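Local coordinates for probable Thioesterase (Bartonella henselae, PDB 3HM0), which probably hydrolyses the thioester bond of acyl-thioester substrates, as a four-chain enzyme of the thioesterase superfamily, at residues A[65-70]-A[113-118]; A[127-132]-A[141-146]. One frame throughout, in Å; residues are numbered along the deposited sequence.

Overall arrangement
Both contacts lie near the middle of the chain, about 7 Å apart between centres, and both reach the same antiparallel sheet. Contact 1 lays helix 58-72 on strand 110-120 and is purely a matter of packing; contact 2 pairs the next two strands, 124-133 and 136-149, through backbone hydrogen bonds. Strands 110-120 and 124-133 are neighbours, so the two contacts are stitched together, notably by T115 OG1 and Q129 NE2 at 2.7 Å, a probable hydrogen bond beneath the helix. I113 and T115 of contact 1 and M127 and Q129 of contact 2 lie on the helix side of the sheet, whereas E128, Y130 and K142 of contact 2 occupy the other, more exposed face.

Contact 1: A[65-70]-A[113-118]; sequences RGRSEF and IKTRIS
G66 brings the backbone of helix 65-70 down onto strand 113-118, where its CA lies 3.7 Å from T115 OG1 and 4.0 Å from I113 CG2. As G66 has no side chain, its backbone rests directly on the T115 and I113 side chains; the axes approach to 8.1 Å, and their directions differ by 54°. This buried end is the tight part of the contact. T115 turns OG1 toward the helix backbone, but its hydrogen-bond partner is Q129 on the adjacent strand.

One turn further along lies the more solvent-open end, where F70 and I117 are only partly buried. CG of F70 stands anti to the backbone N (chi1 -173°), which carries the ring out to the strand at an oblique angle: CE1 comes to 3.9 Å from R116 CA and CD1 to 4.0 Å from T115 O. I117 crosses the phenylalanine side chain at about a right angle, and its CD1 touches F70 CE2 at 3.6 Å. R116 offers its backbone here, while its guanidinium group hydrogen-bonds to N34 O.

No hydrogen bond joins the two segments. Farther round the helix, E69 OE2 hydrogen-bonds to Y44 OH of the second subunit. Helix 58-72 packs on the antiparallel sheet, consistent with the hotdog fold of this thioesterase superfamily: F70 also meets H37 and M127, and strand 110-120 lies under the helix between strands 37-42 and 124-133.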
ATOM      1  N   ARG A  65      12.667   3.866  -2.135  1.00 29.42           N
ATOM      2  CA  ARG A  65      13.318   3.598  -3.432  1.00 29.60           C
ATOM      3  C   ARG A  65      14.665   4.306  -3.552  1.00 29.63           C
ATOM      4  O   ARG A  65      15.643   3.722  -4.029  1.00 29.35           O
ATOM      5  CB  ARG A  65      12.413   3.995  -4.622  1.00 29.43           C
ATOM      6  CG  ARG A  65      11.133   3.174  -4.704  1.00 28.60           C
ATOM      7  CD  ARG A  65      10.417   3.337  -6.035  1.00 28.57           C
ATOM      8  NE  ARG A  65       8.981   3.125  -5.833  1.00 30.23           N
ATOM      9  CZ  ARG A  65       8.034   3.329  -6.741  1.00 28.09           C
ATOM     10  NH1 ARG A  65       6.765   3.125  -6.428  1.00 25.53           N
ATOM     11  NH2 ARG A  65       8.352   3.754  -7.950  1.00 28.51           N
ATOM     12  N   GLY A  66      14.707   5.561  -3.116  1.00 29.77           N
ATOM     13  CA  GLY A  66      15.937   6.353  -3.149  1.00 29.76           C
ATOM     14  C   GLY A  66      17.025   5.700  -2.323  1.00 29.74           C
ATOM     15  O   GLY A  66      18.135   5.523  -2.797  1.00 29.65           O
ATOM     16  N   ARG A  67      16.682   5.330  -1.089  1.00 29.80           N
ATOM     17  CA  ARG A  67      17.607   4.706  -0.158  1.00 29.95           C
ATOM     18  C   ARG A  67      18.063   3.354  -0.664  1.00 30.63           C
ATOM     19  O   ARG A  67      19.247   3.092  -0.673  1.00 32.09           O
ATOM     20  CB  ARG A  67      16.993   4.553   1.241  1.00 29.26           C
ATOM     21  CG  ARG A  67      16.482   5.868   1.819  1.00 29.47           C
ATOM     22  CD  ARG A  67      16.292   5.830   3.319  1.00 28.54           C
ATOM     23  NE  ARG A  67      15.278   4.861   3.712  1.00 27.55           N
ATOM     24  CZ  ARG A  67      13.980   5.126   3.761  1.00 28.55           C
ATOM     25  NH1 ARG A  67      13.535   6.333   3.456  1.00 26.65           N
ATOM     26  NH2 ARG A  67      13.115   4.175   4.118  1.00 31.81           N
ATOM     27  N   SER A  68      17.138   2.492  -1.078  1.00 30.92           N
ATOM     28  CA  SER A  68      17.493   1.176  -1.618  1.00 31.37           C
ATOM     29  C   SER A  68      18.426   1.257  -2.828  1.00 32.13           C
ATOM     30  O   SER A  68      19.284   0.396  -3.001  1.00 32.58           O
ATOM     31  CB  SER A  68      16.245   0.395  -2.025  1.00 30.92           C
ATOM     32  OG  SER A  68      15.513  -0.050  -0.915  1.00 29.66           O
ATOM     33  N   GLU A  69      18.233   2.273  -3.663  1.00 33.07           N
ATOM     34  CA  GLU A  69      19.014   2.420  -4.876  1.00 34.90           C
ATOM     35  C   GLU A  69      20.398   2.954  -4.544  1.00 36.58           C
ATOM     36  O   GLU A  69      21.368   2.688  -5.267  1.00 36.98           O
ATOM     37  CB  GLU A  69      18.325   3.329  -5.908  1.00 34.48           C
ATOM     38  CG  GLU A  69      17.033   2.771  -6.525  1.00 33.59           C
ATOM     39  CD  GLU A  69      17.220   1.495  -7.342  1.00 32.83           C
ATOM     40  OE1 GLU A  69      18.368   1.130  -7.639  1.00 33.42           O
ATOM     41  OE2 GLU A  69      16.211   0.843  -7.691  1.00 31.84           O
ATOM     42  N   PHE A  70      20.475   3.714  -3.454  1.00 38.02           N
ATOM     43  CA  PHE A  70      21.739   4.169  -2.900  1.00 39.32           C
ATOM     44  C   PHE A  70      22.504   2.928  -2.449  1.00 40.48           C
ATOM     45  O   PHE A  70      23.641   2.712  -2.865  1.00 40.47           O
ATOM     46  CB  PHE A  70      21.462   5.102  -1.718  1.00 39.36           C
ATOM     47  CG  PHE A  70      22.680   5.764  -1.152  1.00 39.33           C
ATOM     48  CD1 PHE A  70      23.005   7.070  -1.516  1.00 40.09           C
ATOM     49  CD2 PHE A  70      23.481   5.109  -0.226  1.00 39.74           C
ATOM     50  CE1 PHE A  70      24.125   7.713  -0.981  1.00 39.29           C
ATOM     51  CE2 PHE A  70      24.605   5.734   0.308  1.00 40.31           C
ATOM     52  CZ  PHE A  70      24.927   7.046  -0.074  1.00 39.81           C
ATOM     53  N   ILE A 113      14.325  11.827  -7.192  1.00 31.70           N
ATOM     54  CA  ILE A 113      14.528  11.550  -5.786  1.00 32.10           C
ATOM     55  C   ILE A 113      16.015  11.710  -5.468  1.00 32.92           C
ATOM     56  O   ILE A 113      16.850  11.037  -6.059  1.00 33.19           O
ATOM     57  CB  ILE A 113      14.047  10.121  -5.402  1.00 32.02           C
ATOM     58  CG1 ILE A 113      12.605   9.878  -5.866  1.00 31.14           C
ATOM     59  CG2 ILE A 113      14.166   9.886  -3.881  1.00 31.40           C
ATOM     60  CD1 ILE A 113      12.264   8.400  -6.063  1.00 26.87           C
ATOM     61  N   LYS A 114      16.335  12.604  -4.533  1.00 33.54           N
ATOM     62  CA  LYS A 114      17.725  12.878  -4.170  1.00 34.07           C
ATOM     63  C   LYS A 114      18.064  12.370  -2.773  1.00 34.31           C
ATOM     64  O   LYS A 114      17.388  12.681  -1.797  1.00 33.80           O
ATOM     65  CB  LYS A 114      18.053  14.359  -4.333  1.00 33.84           C
ATOM     66  CG  LYS A 114      17.897  14.812  -5.771  1.00 35.69           C
ATOM     67  CD  LYS A 114      17.734  16.307  -5.922  1.00 38.67           C
ATOM     68  CE  LYS A 114      19.059  16.979  -6.235  1.00 41.55           C
ATOM     69  NZ  LYS A 114      19.599  16.553  -7.578  1.00 44.54           N
ATOM     70  N   THR A 115      19.123  11.573  -2.697  1.00 34.80           N
ATOM     71  CA  THR A 115      19.470  10.880  -1.478  1.00 35.58           C
ATOM     72  C   THR A 115      20.974  10.958  -1.265  1.00 36.73           C
ATOM     73  O   THR A 115      21.756  10.786  -2.209  1.00 36.95           O
ATOM     74  CB  THR A 115      19.033   9.400  -1.560  1.00 35.13           C
ATOM     75  OG1 THR A 115      17.635   9.321  -1.861  1.00 34.01           O
ATOM     76  CG2 THR A 115      19.295   8.682  -0.272  1.00 35.56           C
ATOM     77  N   ARG A 116      21.372  11.250  -0.033  1.00 37.70           N
ATOM     78  CA  ARG A 116      22.752  11.075   0.368  1.00 39.71           C
ATOM     79  C   ARG A 116      22.802  10.775   1.858  1.00 40.65           C
ATOM     80  O   ARG A 116      21.891  11.148   2.595  1.00 40.92           O
ATOM     81  CB  ARG A 116      23.586  12.310   0.032  1.00 39.81           C
ATOM     82  CG  ARG A 116      23.269  13.524   0.891  1.00 41.77           C
ATOM     83  CD  ARG A 116      24.291  14.610   0.670  1.00 45.51           C
ATOM     84  NE  ARG A 116      23.924  15.899   1.272  1.00 48.84           N
ATOM     85  CZ  ARG A 116      24.712  16.975   1.252  1.00 49.86           C
ATOM     86  NH1 ARG A 116      25.905  16.924   0.667  1.00 51.02           N
ATOM     87  NH2 ARG A 116      24.313  18.107   1.813  1.00 50.71           N
ATOM     88  N   ILE A 117      23.845  10.073   2.291  1.00 41.94           N
ATOM     89  CA  ILE A 117      24.116   9.912   3.702  1.00 43.45           C
ATOM     90  C   ILE A 117      24.703  11.242   4.160  1.00 44.92           C
ATOM     91  O   ILE A 117      25.441  11.894   3.414  1.00 45.35           O
ATOM     92  CB  ILE A 117      25.072   8.731   3.974  1.00 43.36           C
ATOM     93  CG1 ILE A 117      24.312   7.408   3.868  1.00 43.07           C
ATOM     94  CG2 ILE A 117      25.678   8.819   5.383  1.00 43.53           C
ATOM     95  CD1 ILE A 117      25.200   6.179   3.855  1.00 44.00           C
ATOM     96  N   SER A 118      24.326  11.679   5.353  1.00 46.36           N
ATOM     97  CA  SER A 118      24.822  12.943   5.879  1.00 47.96           C
ATOM     98  C   SER A 118      25.561  12.774   7.215  1.00 49.12           C
ATOM     99  O   SER A 118      26.303  13.675   7.624  1.00 49.39           O
ATOM    100  CB  SER A 118      23.680  13.953   6.013  1.00 47.92           C
ATOM    101  OG  SER A 118      22.739  13.540   6.990  1.00 47.75           O
TER

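Contact 2: A[127-132]-A[141-146]; sequences MEQYIL and AKVEIA
The side-chain amide of Q129, touched from the partner strand by V143 CG2 at 3.8 Å from OE1, is gripped by three groups on the helix-facing side of the sheet: NE2 is hydrogen-bonded to T115 OG1 and F63 O, and OE1 accepts a hydrogen bond from R67 NH1. Strands 124-133 and 136-149 make an antiparallel beta hairpin, and segments 127-132 and 141-146 are parts of its two arms. Q129 and A141 are a hydrogen-bonded pair, with Q129 N to A141 O at 2.8 Å and nearly straight (172° at the hydrogen), and A141 N returning a more bent bond to Q129 O. M127 and V143 form the second such pair. Between them E128 and K142 are a non-hydrogen-bonded pair, where K142 CA approaches M127 O at 3.4 Å in a CA-H...O contact.

On the face of Q129, A141 packs on F63 of helix 58-72. The opposite face is more open. There the K142 chain, bent at chi2 (87°) and again at chi4, leans toward the 127-132 side chains, and CE meets E128 CG at 3.8 Å. The charged ends stay apart, E128 OE1 and K142 NZ being separated by 5.5 Å, and NZ lies 3.7 Å from Y130 OH, a proximity and not a hydrogen bond.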
ATOM      1  N   MET A 127      20.140  10.183   6.763  1.00 36.59           N
ATOM      2  CA  MET A 127      19.964  10.555   5.370  1.00 36.54           C
ATOM      3  C   MET A 127      19.127  11.821   5.161  1.00 36.61           C
ATOM      4  O   MET A 127      18.183  12.110   5.923  1.00 36.65           O
ATOM      5  CB  MET A 127      19.392   9.374   4.571  1.00 36.57           C
ATOM      6  CG  MET A 127      20.447   8.479   3.948  1.00 36.43           C
ATOM      7  SD  MET A 127      19.747   6.917   3.364  1.00 38.83           S
ATOM      8  CE  MET A 127      20.908   6.392   2.115  1.00 37.33           C
ATOM      9  N   GLU A 128      19.490  12.576   4.129  1.00 36.33           N
ATOM     10  CA  GLU A 128      18.718  13.733   3.706  1.00 36.61           C
ATOM     11  C   GLU A 128      18.174  13.415   2.334  1.00 35.53           C
ATOM     12  O   GLU A 128      18.943  13.245   1.383  1.00 35.36           O
ATOM     13  CB  GLU A 128      19.589  14.989   3.604  1.00 37.15           C
ATOM     14  CG  GLU A 128      19.838  15.722   4.918  1.00 41.89           C
ATOM     15  CD  GLU A 128      20.888  16.852   4.783  1.00 48.05           C
ATOM     16  OE1 GLU A 128      21.191  17.291   3.634  1.00 49.80           O
ATOM     17  OE2 GLU A 128      21.404  17.295   5.841  1.00 49.96           O
ATOM     18  N   GLN A 129      16.846  13.358   2.220  1.00 34.50           N
ATOM     19  CA  GLN A 129      16.216  13.008   0.947  1.00 32.69           C
ATOM     20  C   GLN A 129      15.332  14.121   0.455  1.00 32.26           C
ATOM     21  O   GLN A 129      14.731  14.813   1.263  1.00 32.57           O
ATOM     22  CB  GLN A 129      15.440  11.700   1.069  1.00 32.13           C
ATOM     23  CG  GLN A 129      16.289  10.539   1.522  1.00 28.95           C
ATOM     24  CD  GLN A 129      15.623   9.215   1.275  1.00 26.56           C
ATOM     25  OE1 GLN A 129      14.987   8.659   2.180  1.00 25.66           O
ATOM     26  NE2 GLN A 129      15.752   8.694   0.041  1.00 21.80           N
ATOM     27  N   TYR A 130      15.259  14.281  -0.866  1.00 31.74           N
ATOM     28  CA  TYR A 130      14.436  15.298  -1.506  1.00 31.77           C
ATOM     29  C   TYR A 130      13.627  14.723  -2.680  1.00 31.11           C
ATOM     30  O   TYR A 130      14.085  13.822  -3.396  1.00 30.91           O
ATOM     31  CB  TYR A 130      15.305  16.482  -1.987  1.00 32.72           C
ATOM     32  CG  TYR A 130      16.085  17.175  -0.877  1.00 35.30           C
ATOM     33  CD1 TYR A 130      15.499  18.172  -0.100  1.00 37.02           C
ATOM     34  CD2 TYR A 130      17.401  16.813  -0.591  1.00 37.91           C
ATOM     35  CE1 TYR A 130      16.202  18.789   0.933  1.00 38.69           C
ATOM     36  CE2 TYR A 130      18.117  17.425   0.440  1.00 39.06           C
ATOM     37  CZ  TYR A 130      17.513  18.417   1.198  1.00 40.25           C
ATOM     38  OH  TYR A 130      18.223  19.023   2.225  1.00 41.21           O
ATOM     39  N   ILE A 131      12.422  15.253  -2.881  1.00 29.98           N
ATOM     40  CA  ILE A 131      11.625  14.878  -4.032  1.00 29.18           C
ATOM     41  C   ILE A 131      11.241  16.106  -4.837  1.00 29.54           C
ATOM     42  O   ILE A 131      10.545  16.987  -4.348  1.00 29.35           O
ATOM     43  CB  ILE A 131      10.388  14.013  -3.659  1.00 29.00           C
ATOM     44  CG1 ILE A 131      10.848  12.654  -3.102  1.00 27.66           C
ATOM     45  CG2 ILE A 131       9.486  13.810  -4.889  1.00 28.00           C
ATOM     46  CD1 ILE A 131       9.775  11.796  -2.536  1.00 25.15           C
ATOM     47  N   LEU A 132      11.714  16.154  -6.081  1.00 29.93           N
ATOM     48  CA  LEU A 132      11.382  17.253  -6.983  1.00 30.26           C
ATOM     49  C   LEU A 132      10.628  16.752  -8.199  1.00 30.48           C
ATOM     50  O   LEU A 132      10.776  15.592  -8.617  1.00 30.05           O
ATOM     51  CB  LEU A 132      12.646  17.973  -7.483  1.00 29.95           C
ATOM     52  CG  LEU A 132      13.592  18.521  -6.425  1.00 30.44           C
ATOM     53  CD1 LEU A 132      14.547  17.446  -5.992  1.00 27.82           C
ATOM     54  CD2 LEU A 132      14.340  19.746  -6.974  1.00 30.90           C
ATOM     55  N   ALA A 141      12.991  15.301   3.405  1.00 26.54           N
ATOM     56  CA  ALA A 141      12.985  14.442   4.584  1.00 27.55           C
ATOM     57  C   ALA A 141      14.355  14.191   5.228  1.00 28.57           C
ATOM     58  O   ALA A 141      15.383  14.107   4.530  1.00 28.52           O
ATOM     59  CB  ALA A 141      12.287  13.115   4.275  1.00 27.31           C
ATOM     60  N   LYS A 142      14.347  14.077   6.559  1.00 29.15           N
ATOM     61  CA  LYS A 142      15.507  13.658   7.321  1.00 30.34           C
ATOM     62  C   LYS A 142      15.172  12.324   7.940  1.00 30.42           C
ATOM     63  O   LYS A 142      14.144  12.165   8.591  1.00 29.94           O
ATOM     64  CB  LYS A 142      15.881  14.672   8.411  1.00 31.17           C
ATOM     65  CG  LYS A 142      16.826  15.812   7.966  1.00 34.22           C
ATOM     66  CD  LYS A 142      16.063  17.008   7.364  1.00 39.23           C
ATOM     67  CE  LYS A 142      16.898  17.770   6.302  1.00 41.97           C
ATOM     68  NZ  LYS A 142      16.050  18.357   5.178  1.00 42.25           N
ATOM     69  N   VAL A 143      16.035  11.346   7.702  1.00 31.06           N
ATOM     70  CA  VAL A 143      15.727   9.988   8.087  1.00 31.64           C
ATOM     71  C   VAL A 143      16.872   9.443   8.906  1.00 32.68           C
ATOM     72  O   VAL A 143      18.036   9.634   8.559  1.00 33.48           O
ATOM     73  CB  VAL A 143      15.529   9.097   6.849  1.00 31.45           C
ATOM     74  CG1 VAL A 143      14.754   7.896   7.224  1.00 31.62           C
ATOM     75  CG2 VAL A 143      14.784   9.846   5.748  1.00 31.64           C
ATOM     76  N   GLU A 144      16.539   8.762   9.991  1.00 33.51           N
ATOM     77  CA  GLU A 144      17.514   8.015  10.771  1.00 34.20           C
ATOM     78  C   GLU A 144      17.316   6.500  10.605  1.00 34.16           C
ATOM     79  O   GLU A 144      16.239   5.966  10.880  1.00 34.17           O
ATOM     80  CB  GLU A 144      17.398   8.400  12.250  1.00 34.51           C
ATOM     81  CG  GLU A 144      18.573   7.931  13.100  1.00 36.54           C
ATOM     82  CD  GLU A 144      18.355   8.145  14.585  1.00 39.84           C
ATOM     83  OE1 GLU A 144      18.001   9.286  14.996  1.00 39.30           O
ATOM     84  OE2 GLU A 144      18.542   7.154  15.336  1.00 40.82           O
ATOM     85  N   ILE A 145      18.376   5.809  10.199  1.00 34.65           N
ATOM     86  CA  ILE A 145      18.328   4.373   9.909  1.00 34.97           C
ATOM     87  C   ILE A 145      19.245   3.569  10.818  1.00 34.88           C
ATOM     88  O   ILE A 145      20.428   3.862  10.910  1.00 35.38           O
ATOM     89  CB  ILE A 145      18.779   4.105   8.456  1.00 35.14           C
ATOM     90  CG1 ILE A 145      18.199   5.149   7.482  1.00 35.45           C
ATOM     91  CG2 ILE A 145      18.471   2.678   8.046  1.00 35.71           C
ATOM     92  CD1 ILE A 145      16.782   4.904   7.021  1.00 35.85           C
ATOM     93  N   ALA A 146      18.698   2.559  11.480  1.00 34.81           N
ATOM     94  CA  ALA A 146      19.485   1.584  12.230  1.00 35.41           C
ATOM     95  C   ALA A 146      19.510   0.221  11.521  1.00 36.68           C
ATOM     96  O   ALA A 146      18.757  -0.020  10.555  1.00 36.94           O
ATOM     97  CB  ALA A 146      18.921   1.416  13.629  1.00 34.83           C
TER